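Local coordinates for ferric-siderophore receptor protein (Streptomyces coelicolor, PDB 2X4L), which probably binds ferric siderophores outside the cytoplasmic membrane and delivers them for uptake, as a receptor of the bacterial solute-binding protein 8 family, at residues Met265-Ser270 against Arg296-Ile301; Thr116-Thr121 against Ser142-Val147; Arg188-Ala193 against Lys226-Asn231. One frame throughout, in Å; residues are numbered along the deposited sequence.

Interaction 1: Met265-Ser270 against Arg296-Ile301; sequences MDDRAS and RSPEPI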
loop_
_atom_site.group_PDB
_atom_site.type_symbol
_atom_site.label_atom_id
_atom_site.label_comp_id
_atom_site.label_asym_id
_atom_site.label_seq_id
_atom_site.Cartn_x
_atom_site.Cartn_y
_atom_site.Cartn_z
ATOM N N MET A 265 -8.634 -8.750 -3.266
ATOM C CA MET A 265 -8.462 -8.072 -4.553
ATOM C C MET A 265 -7.943 -6.642 -4.362
ATOM O O MET A 265 -8.487 -5.849 -3.607
ATOM C CB MET A 265 -9.807 -7.990 -5.281
ATOM C CG MET A 265 -10.272 -9.393 -5.823
ATOM S SD MET A 265 -9.198 -10.127 -6.955
ATOM C CE MET A 265 -9.350 -9.002 -8.354
ATOM N N ASP A 266 -6.934 -6.321 -5.164
ATOM C CA ASP A 266 -6.335 -4.998 -5.244
ATOM C C ASP A 266 -7.448 -3.927 -5.262
ATOM O O ASP A 266 -8.381 -3.966 -6.105
ATOM C CB ASP A 266 -5.563 -4.957 -6.572
ATOM C CG ASP A 266 -4.566 -3.802 -6.698
ATOM O OD1 ASP A 266 -4.673 -2.778 -6.049
ATOM O OD2 ASP A 266 -3.693 -4.033 -7.568
ATOM N N ASP A 267 -7.266 -2.944 -4.400
ATOM C CA ASP A 267 -8.205 -1.863 -4.238
ATOM C C ASP A 267 -7.854 -0.553 -4.973
ATOM O O ASP A 267 -8.624 0.448 -4.869
ATOM C CB ASP A 267 -8.363 -1.587 -2.760
ATOM C CG ASP A 267 -7.081 -1.161 -2.072
ATOM O OD1 ASP A 267 -6.021 -1.072 -2.655
ATOM O OD2 ASP A 267 -7.235 -0.825 -0.810
ATOM N N ARG A 268 -6.757 -0.542 -5.737
ATOM C CA ARG A 268 -6.303 0.767 -6.229
ATOM C C ARG A 268 -7.016 1.299 -7.442
ATOM O O ARG A 268 -7.639 0.517 -8.182
ATOM C CB ARG A 268 -4.783 0.630 -6.512
ATOM C CG ARG A 268 -3.972 0.458 -5.201
ATOM C CD ARG A 268 -2.498 0.188 -5.477
ATOM N NE ARG A 268 -2.360 -1.060 -6.266
ATOM C CZ ARG A 268 -1.420 -1.231 -7.146
ATOM N NH1 ARG A 268 -0.383 -0.358 -7.250
ATOM N NH2 ARG A 268 -1.497 -2.320 -7.902
ATOM N N ALA A 269 -6.867 2.610 -7.687
ATOM C CA ALA A 269 -7.548 3.307 -8.781
ATOM C C ALA A 269 -7.374 2.729 -10.158
ATOM O O ALA A 269 -8.282 2.863 -10.996
ATOM C CB ALA A 269 -7.050 4.800 -8.778
ATOM N N SER A 270 -6.256 2.160 -10.403
ATOM C CA SER A 270 -6.014 1.699 -11.774
ATOM C C SER A 270 -6.608 0.284 -12.042
ATOM O O SER A 270 -6.376 -0.255 -13.133
ATOM C CB SER A 270 -4.481 1.652 -11.937
ATOM O OG SER A 270 -3.825 1.048 -10.744
ATOM N N ARG A 296 -7.679 -6.152 -0.860
ATOM C CA ARG A 296 -6.309 -6.117 -0.507
ATOM C C ARG A 296 -5.801 -4.690 -0.815
ATOM O O ARG A 296 -6.182 -4.174 -1.880
ATOM C CB ARG A 296 -5.475 -7.057 -1.401
ATOM C CG ARG A 296 -3.949 -6.973 -1.054
ATOM C CD ARG A 296 -3.052 -7.787 -2.029
ATOM N NE ARG A 296 -1.684 -7.467 -1.691
ATOM C CZ ARG A 296 -0.680 -7.550 -2.562
ATOM N NH1 ARG A 296 -0.894 -7.930 -3.857
ATOM N NH2 ARG A 296 0.534 -7.098 -2.162
ATOM N N SER A 297 -4.906 -4.145 0.032
ATOM C CA SER A 297 -4.234 -2.881 -0.310
ATOM C C SER A 297 -2.771 -3.178 -0.640
ATOM O O SER A 297 -1.933 -3.279 0.277
ATOM C CB SER A 297 -4.338 -1.934 0.892
ATOM O OG SER A 297 -5.671 -1.555 1.097
ATOM N N PRO A 298 -2.424 -3.367 -1.941
ATOM C CA PRO A 298 -1.022 -3.701 -2.233
ATOM C C PRO A 298 -0.088 -2.526 -1.942
ATOM O O PRO A 298 1.092 -2.717 -1.887
ATOM C CB PRO A 298 -1.010 -4.039 -3.752
ATOM C CG PRO A 298 -2.491 -4.342 -4.012
ATOM C CD PRO A 298 -3.258 -3.328 -3.149
ATOM N N GLU A 299 -0.654 -1.325 -1.766
ATOM C CA GLU A 299 0.139 -0.149 -1.271
ATOM C C GLU A 299 -0.464 0.259 0.072
ATOM O O GLU A 299 -1.239 1.240 0.150
ATOM C CB GLU A 299 0.033 1.017 -2.225
ATOM C CG GLU A 299 0.732 0.657 -3.572
ATOM C CD GLU A 299 0.846 1.851 -4.479
ATOM O OE1 GLU A 299 1.274 2.933 -4.032
ATOM O OE2 GLU A 299 0.448 1.721 -5.676
ATOM N N PRO A 300 -0.187 -0.456 1.154
ATOM C CA PRO A 300 -0.684 -0.012 2.470
ATOM C C PRO A 300 -0.265 1.425 2.695
ATOM O O PRO A 300 0.830 1.876 2.276
ATOM C CB PRO A 300 0.067 -0.931 3.469
ATOM C CG PRO A 300 0.271 -2.206 2.628
ATOM C CD PRO A 300 0.647 -1.695 1.248
ATOM N N ILE A 301 -1.159 2.167 3.355
ATOM C CA ILE A 301 -0.821 3.490 3.892
ATOM C C ILE A 301 -0.104 3.178 5.181
ATOM O O ILE A 301 -0.617 2.516 6.093
ATOM C CB ILE A 301 -2.096 4.279 4.176
ATOM C CG1 ILE A 301 -2.879 4.560 2.874
ATOM C CG2 ILE A 301 -1.758 5.527 4.966
ATOM C CD1 ILE A 301 -4.369 4.991 3.156
HETATM O O HOH W 1 -3.437 -0.200 -1.915
#
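R268 and E299 face each other across the contact in a salt bridge, with R268 NH1 2.7 Å from E299 OE2. The carboxylate oxygen lies near the guanidinium plane and uses its anti lone pair, although the two flat groups are turned 63° apart. R268 can reach it because its chain bends at chi3 (-60°), which also swings the other edge of the guanidinium back onto D266. There the grip is side-on: R268 NE sits 2.9 Å from D266 OD1 and R268 NH2 2.8 Å from D266 OD2, each on a syn lone pair and in plane. D266 OD1 also accepts R268 N from above its carboxylate plane, closing an Asx turn, and S205 bonds D266 OD2 from outside. Held through NE, NH1 and NH2 by two acids, the guanidinium is fixed in its rotation; E299 OE1 is hydrogen-bonded to W126 NE1.

The backbone pairing is short. Parallel strands 262-266 and 293-296 of the mixed sheet end here, D266 opposite R296, and both chains then leave the sheet as loops. R296 N bonds M265 O at 2.9 Å, almost straight at the hydrogen, while D267 N makes only a weak bond to R296 O.

Beyond the sheet, hydroxyl and water take over. S297 OG donates to D267 OD2 over 2.6 Å, approaching from above the carboxylate plane. A water gives a hydrogen to D267 OD1 and accepts one from E299 N.

In van der Waals contact, the P298 ring packs across the D266 carboxylate at about a right angle, its carbon P298 CD lying 3.3 Å from D266 OD1.

Interaction 2: Thr116-Thr121 against Ser142-Val147; sequences TTTFDT and SVAISV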
loop_
_atom_site.group_PDB
_atom_site.type_symbol
_atom_site.label_atom_id
_atom_site.label_comp_id
_atom_site.label_asym_id
_atom_site.label_seq_id
_atom_site.Cartn_x
_atom_site.Cartn_y
_atom_site.Cartn_z
ATOM N N THR A 116 8.362 9.677 -0.588
ATOM C CA THR A 116 7.587 8.631 -1.231
ATOM C C THR A 116 8.089 7.273 -0.826
ATOM O O THR A 116 9.029 7.168 0.019
ATOM C CB THR A 116 7.630 8.864 -2.760
ATOM O OG1 THR A 116 6.658 7.982 -3.395
ATOM C CG2 THR A 116 9.041 8.633 -3.417
ATOM N N THR A 117 7.494 6.239 -1.368
ATOM C CA THR A 117 7.937 4.899 -1.126
ATOM C C THR A 117 8.839 4.463 -2.257
ATOM O O THR A 117 9.062 5.165 -3.241
ATOM C CB THR A 117 6.680 3.986 -1.058
ATOM O OG1 THR A 117 5.834 4.210 -2.199
ATOM C CG2 THR A 117 5.940 4.197 0.259
ATOM N N THR A 118 9.432 3.276 -2.077
ATOM C CA THR A 118 10.253 2.684 -3.157
ATOM C C THR A 118 10.069 1.147 -3.199
ATOM O O THR A 118 9.945 0.546 -2.138
ATOM C CB THR A 118 11.773 3.054 -3.114
ATOM O OG1 THR A 118 12.428 2.407 -4.224
ATOM C CG2 THR A 118 12.402 2.589 -1.809
ATOM N N PHE A 119 9.952 0.609 -4.399
ATOM C CA PHE A 119 9.637 -0.802 -4.625
ATOM C C PHE A 119 10.761 -1.603 -5.232
ATOM O O PHE A 119 10.499 -2.722 -5.678
ATOM C CB PHE A 119 8.376 -0.947 -5.531
ATOM C CG PHE A 119 7.089 -0.617 -4.832
ATOM C CD1 PHE A 119 6.298 -1.644 -4.319
ATOM C CD2 PHE A 119 6.651 0.687 -4.745
ATOM C CE1 PHE A 119 5.046 -1.304 -3.699
ATOM C CE2 PHE A 119 5.426 1.026 -4.099
ATOM C CZ PHE A 119 4.666 0.018 -3.578
ATOM N N ASP A 120 11.980 -1.061 -5.227
ATOM C CA ASP A 120 13.024 -1.863 -5.877
ATOM C C ASP A 120 14.366 -1.648 -5.248
ATOM O O ASP A 120 14.536 -0.781 -4.406
ATOM C CB ASP A 120 13.072 -1.592 -7.391
ATOM C CG ASP A 120 13.420 -0.156 -7.755
ATOM O OD1 ASP A 120 13.774 0.615 -6.933
ATOM O OD2 ASP A 120 13.177 0.178 -8.949
ATOM N N THR A 121 15.324 -2.476 -5.699
ATOM C CA THR A 121 16.687 -2.342 -5.214
ATOM C C THR A 121 17.298 -1.004 -5.558
ATOM O O THR A 121 18.077 -0.432 -4.752
ATOM C CB THR A 121 17.538 -3.535 -5.778
ATOM O OG1 THR A 121 17.084 -4.736 -5.168
ATOM C CG2 THR A 121 19.001 -3.392 -5.513
ATOM N N SER A 142 14.922 14.367 -1.359
ATOM C CA SER A 142 13.923 13.336 -1.200
ATOM C C SER A 142 14.239 12.326 -0.125
ATOM O O SER A 142 15.454 12.072 0.210
ATOM C CB SER A 142 13.705 12.569 -2.537
ATOM O OG SER A 142 14.962 12.033 -2.983
ATOM N N VAL A 143 13.172 11.688 0.336
ATOM C CA VAL A 143 13.242 10.637 1.353
ATOM C C VAL A 143 12.379 9.481 0.812
ATOM O O VAL A 143 11.206 9.706 0.406
ATOM C CB VAL A 143 12.622 11.157 2.709
ATOM C CG1 VAL A 143 12.362 9.973 3.625
ATOM C CG2 VAL A 143 13.532 12.166 3.407
ATOM N N ALA A 144 12.980 8.301 0.705
ATOM C CA ALA A 144 12.242 7.115 0.272
ATOM C C ALA A 144 12.121 6.114 1.466
ATOM O O ALA A 144 13.110 5.762 2.102
ATOM C CB ALA A 144 12.940 6.464 -0.866
ATOM N N ILE A 145 10.944 5.575 1.633
ATOM C CA ILE A 145 10.647 4.520 2.547
ATOM C C ILE A 145 10.401 3.247 1.775
ATOM O O ILE A 145 9.580 3.196 0.867
ATOM C CB ILE A 145 9.474 4.812 3.435
ATOM C CG1 ILE A 145 9.688 6.141 4.251
ATOM C CG2 ILE A 145 9.207 3.630 4.426
ATOM C CD1 ILE A 145 10.924 6.063 5.200
ATOM N N SER A 146 11.222 2.238 2.022
ATOM C CA SER A 146 11.146 0.996 1.226
ATOM C C SER A 146 10.022 0.068 1.639
ATOM O O SER A 146 9.776 -0.214 2.793
ATOM C CB SER A 146 12.464 0.188 1.278
ATOM O OG SER A 146 12.276 -0.981 0.417
ATOM N N VAL A 147 9.282 -0.319 0.606
ATOM C CA VAL A 147 8.228 -1.330 0.720
ATOM C C VAL A 147 8.531 -2.516 -0.248
ATOM O O VAL A 147 7.567 -3.087 -0.876
ATOM C CB VAL A 147 6.822 -0.746 0.470
ATOM C CG1 VAL A 147 6.458 0.233 1.555
ATOM C CG2 VAL A 147 6.745 -0.038 -0.909
HETATM O O HOH W 2 14.335 -0.795 -1.553
#
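T118 N gives its hydrogen to I145 O over 2.9 Å, with an N-H...O angle of 137°, noticeably bent. The same oxygen takes a CA-H...O contact from T117 CA at 3.1 Å. Its neighbours in the ladder run straighter. T116 N bonds V143 O, I145 N bonds T116 O, and V147 N closes the row on T118 O at 3.0 Å.

These bonds are the parallel pairing of strands 113-118 and 142-146, joined through helix 133-139 as a beta-alpha-beta unit. Strand 142-146 is outermost in its five-stranded sheet, and its other edge takes D33 and D34 through A144 N and S146 N. The axes of 116-118 and 142-146 cross at -49°, a strong twist.

On the face shared by T116, A144, T118 and S146, the methyl T118 CG2 lies 3.9 Å from S146 CB and also packs on A144 CB. T118 OG1 turns instead to the carbonyl of T124.

Past the strand ends F119 and V147 carry the contact. V147 CG1 stands anti to its carbonyl carbon (chi1 -66°), which leaves CG2 aimed at the ring; V147 CG2 sits over the middle of one face, 3.4 Å from F119 CZ, a CH-pi contact. With a serine in place of F119, this methyl would probably lose its aromatic cover and W126 the ring it meets.

A water bonded to D120 O and S146 OG bridges the loop at D120 to the end of strand 142-146, and S146 OG also bonds F148 N.

Interaction 3: Arg188-Ala193 against Lys226-Asn231; sequences RLRAAA and KALGVN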
loop_
_atom_site.group_PDB
_atom_site.type_symbol
_atom_site.label_atom_id
_atom_site.label_comp_id
_atom_site.label_asym_id
_atom_site.label_seq_id
_atom_site.Cartn_x
_atom_site.Cartn_y
_atom_site.Cartn_z
ATOM N N ARG A 188 -4.896 -11.268 16.323
ATOM C CA ARG A 188 -6.157 -11.822 15.867
ATOM C C ARG A 188 -5.927 -12.586 14.554
ATOM O O ARG A 188 -6.423 -13.732 14.424
ATOM C CB ARG A 188 -7.129 -10.670 15.599
ATOM C CG ARG A 188 -8.496 -11.158 15.017
ATOM C CD ARG A 188 -9.363 -9.945 14.537
ATOM N NE ARG A 188 -10.568 -10.509 13.945
ATOM C CZ ARG A 188 -11.521 -9.713 13.467
ATOM N NH1 ARG A 188 -11.350 -8.384 13.550
ATOM N NH2 ARG A 188 -12.674 -10.216 12.980
ATOM N N LEU A 189 -5.142 -12.069 13.606
ATOM C CA LEU A 189 -4.920 -12.804 12.329
ATOM C C LEU A 189 -4.093 -14.029 12.593
ATOM O O LEU A 189 -4.383 -15.074 12.030
ATOM C CB LEU A 189 -4.209 -11.854 11.351
ATOM C CG LEU A 189 -3.894 -12.502 10.004
ATOM C CD1 LEU A 189 -5.227 -13.060 9.277
ATOM C CD2 LEU A 189 -3.220 -11.444 9.142
ATOM N N ARG A 190 -3.140 -13.944 13.512
ATOM C CA ARG A 190 -2.372 -15.162 13.843
ATOM C C ARG A 190 -3.258 -16.245 14.372
ATOM O O ARG A 190 -3.110 -17.434 13.972
ATOM C CB ARG A 190 -1.246 -14.880 14.854
ATOM C CG ARG A 190 -0.357 -16.063 15.128
ATOM C CD ARG A 190 0.717 -15.778 16.189
ATOM N NE ARG A 190 1.647 -14.729 15.786
ATOM C CZ ARG A 190 1.709 -13.470 16.265
ATOM N NH1 ARG A 190 0.851 -12.997 17.185
ATOM N NH2 ARG A 190 2.676 -12.639 15.845
ATOM N N ALA A 191 -4.183 -15.849 15.258
ATOM C CA ALA A 191 -5.134 -16.844 15.846
ATOM C C ALA A 191 -6.066 -17.400 14.766
ATOM O O ALA A 191 -6.319 -18.592 14.751
ATOM C CB ALA A 191 -5.973 -16.171 16.981
ATOM N N ALA A 192 -6.548 -16.507 13.889
ATOM C CA ALA A 192 -7.500 -16.950 12.866
ATOM C C ALA A 192 -6.785 -18.007 11.968
ATOM O O ALA A 192 -7.366 -18.982 11.543
ATOM C CB ALA A 192 -7.978 -15.775 12.067
ATOM N N ALA A 193 -5.524 -17.724 11.598
ATOM C CA ALA A 193 -4.791 -18.580 10.685
ATOM C C ALA A 193 -4.456 -19.891 11.364
ATOM O O ALA A 193 -4.497 -20.951 10.686
ATOM C CB ALA A 193 -3.566 -17.832 10.181
ATOM N N LYS A 226 1.706 -13.777 5.648
ATOM C CA LYS A 226 2.322 -15.127 5.589
ATOM C C LYS A 226 3.083 -15.486 6.865
ATOM O O LYS A 226 2.951 -16.587 7.386
ATOM C CB LYS A 226 3.241 -15.258 4.361
ATOM C CG LYS A 226 3.846 -16.681 4.247
ATOM C CD LYS A 226 4.616 -16.960 2.963
ATOM C CE LYS A 226 4.730 -18.542 2.564
ATOM N NZ LYS A 226 3.586 -19.269 1.819
ATOM N N ALA A 227 3.845 -14.530 7.376
ATOM C CA ALA A 227 4.619 -14.739 8.621
ATOM C C ALA A 227 3.683 -15.017 9.779
ATOM O O ALA A 227 4.070 -15.773 10.710
ATOM C CB ALA A 227 5.484 -13.488 8.865
ATOM N N LEU A 228 2.459 -14.415 9.738
ATOM C CA LEU A 228 1.486 -14.605 10.838
ATOM C C LEU A 228 0.744 -15.914 10.628
ATOM O O LEU A 228 -0.035 -16.345 11.516
ATOM C CB LEU A 228 0.465 -13.444 10.849
ATOM C CG LEU A 228 1.112 -12.080 11.212
ATOM C CD1 LEU A 228 0.065 -10.970 11.049
ATOM C CD2 LEU A 228 1.509 -12.114 12.669
ATOM N N GLY A 229 1.018 -16.651 9.553
ATOM C CA GLY A 229 0.540 -18.029 9.388
ATOM C C GLY A 229 -0.554 -18.230 8.346
ATOM O O GLY A 229 -0.985 -19.356 8.163
ATOM N N VAL A 230 -0.896 -17.194 7.612
ATOM C CA VAL A 230 -1.955 -17.285 6.570
ATOM C C VAL A 230 -1.495 -18.234 5.463
ATOM O O VAL A 230 -0.312 -18.188 5.090
ATOM C CB VAL A 230 -2.312 -15.932 6.017
ATOM C CG1 VAL A 230 -3.337 -16.041 4.875
ATOM C CG2 VAL A 230 -2.969 -15.106 7.108
ATOM N N ASN A 231 -2.415 -19.075 5.005
ATOM C CA ASN A 231 -2.158 -20.066 3.934
ATOM C C ASN A 231 -2.480 -19.374 2.612
ATOM O O ASN A 231 -3.661 -19.223 2.243
ATOM C CB ASN A 231 -3.097 -21.252 4.198
ATOM C CG ASN A 231 -2.962 -22.346 3.185
ATOM O OD1 ASN A 231 -2.245 -22.191 2.199
ATOM N ND2 ASN A 231 -3.778 -23.422 3.348
HETATM O O HOH W 3 -0.898 -18.557 12.890
HETATM O O HOH W 4 -3.561 -20.678 8.048
#
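L228 fits between L189 and R190 and loses more surface here than any other residue, each of its methyls taking one partner. L228 CD1 meets L189 CD2 at 3.8 Å, the two side chains crossing at about a right angle. L228 CD2 lies over one face of the R190 guanidinium, 3.4 Å from R190 NH2. The arginine chain runs extended from its backbone and then bends at chi3 (-62°), which lays the flat group across the methyl while R190 CG passes L228 O.

L189 works with both methyls. Its CG is anti to the backbone N (chi1 179°), reaching toward the other segment, and L189 CD1 touches V230 CG2 at 3.7 Å. L189 also touches L311 of helix 304-320, so this leucine is shared by helix 173-195, the turn and the C-terminal helix.

The turn is a Schellman motif ending helix 220-227, with G229 at positive phi (109°), backbone angles that favour glycine, before the chain enters strand 231-232. In class III binding proteins a long helix like 173-195 connects the two lobes, and here its C-terminal part packs against this helix end. A193 fills the place beside the glycine, A193 CB lying 3.5 Å from G229 C.

No direct hydrogen bond crosses, so waters serve the carbonyls. One donates to R190 O and to L228 O, the latter at 2.7 Å; a second donates to A193 O and G229 O. R190 CA adds a CA-H...O contact to L228 O at 3.5 Å.

Overall arrangement
Along the chain interaction 2 closes first, then interaction 3, then interaction 1. Interaction 2 belongs to the parallel five-stranded sheet of one lobe; interaction 1 ends two strands of the mixed sheet in the other, and interaction 3 leads into strand 231-232 of that same mixed sheet. Centres of 1 and 2 lie about 17 Å apart, yet the two touch, E299 CG packing 4.0 Å from F119 CZ, so that loops of the two lobes meet, probably beside the cleft in which relatives hold their ligand. Interaction 3 stands apart, its centre about 20 Å from that of interaction 1 and about 27 Å from that of interaction 2, tying connecting helix 173-195 to the second lobe.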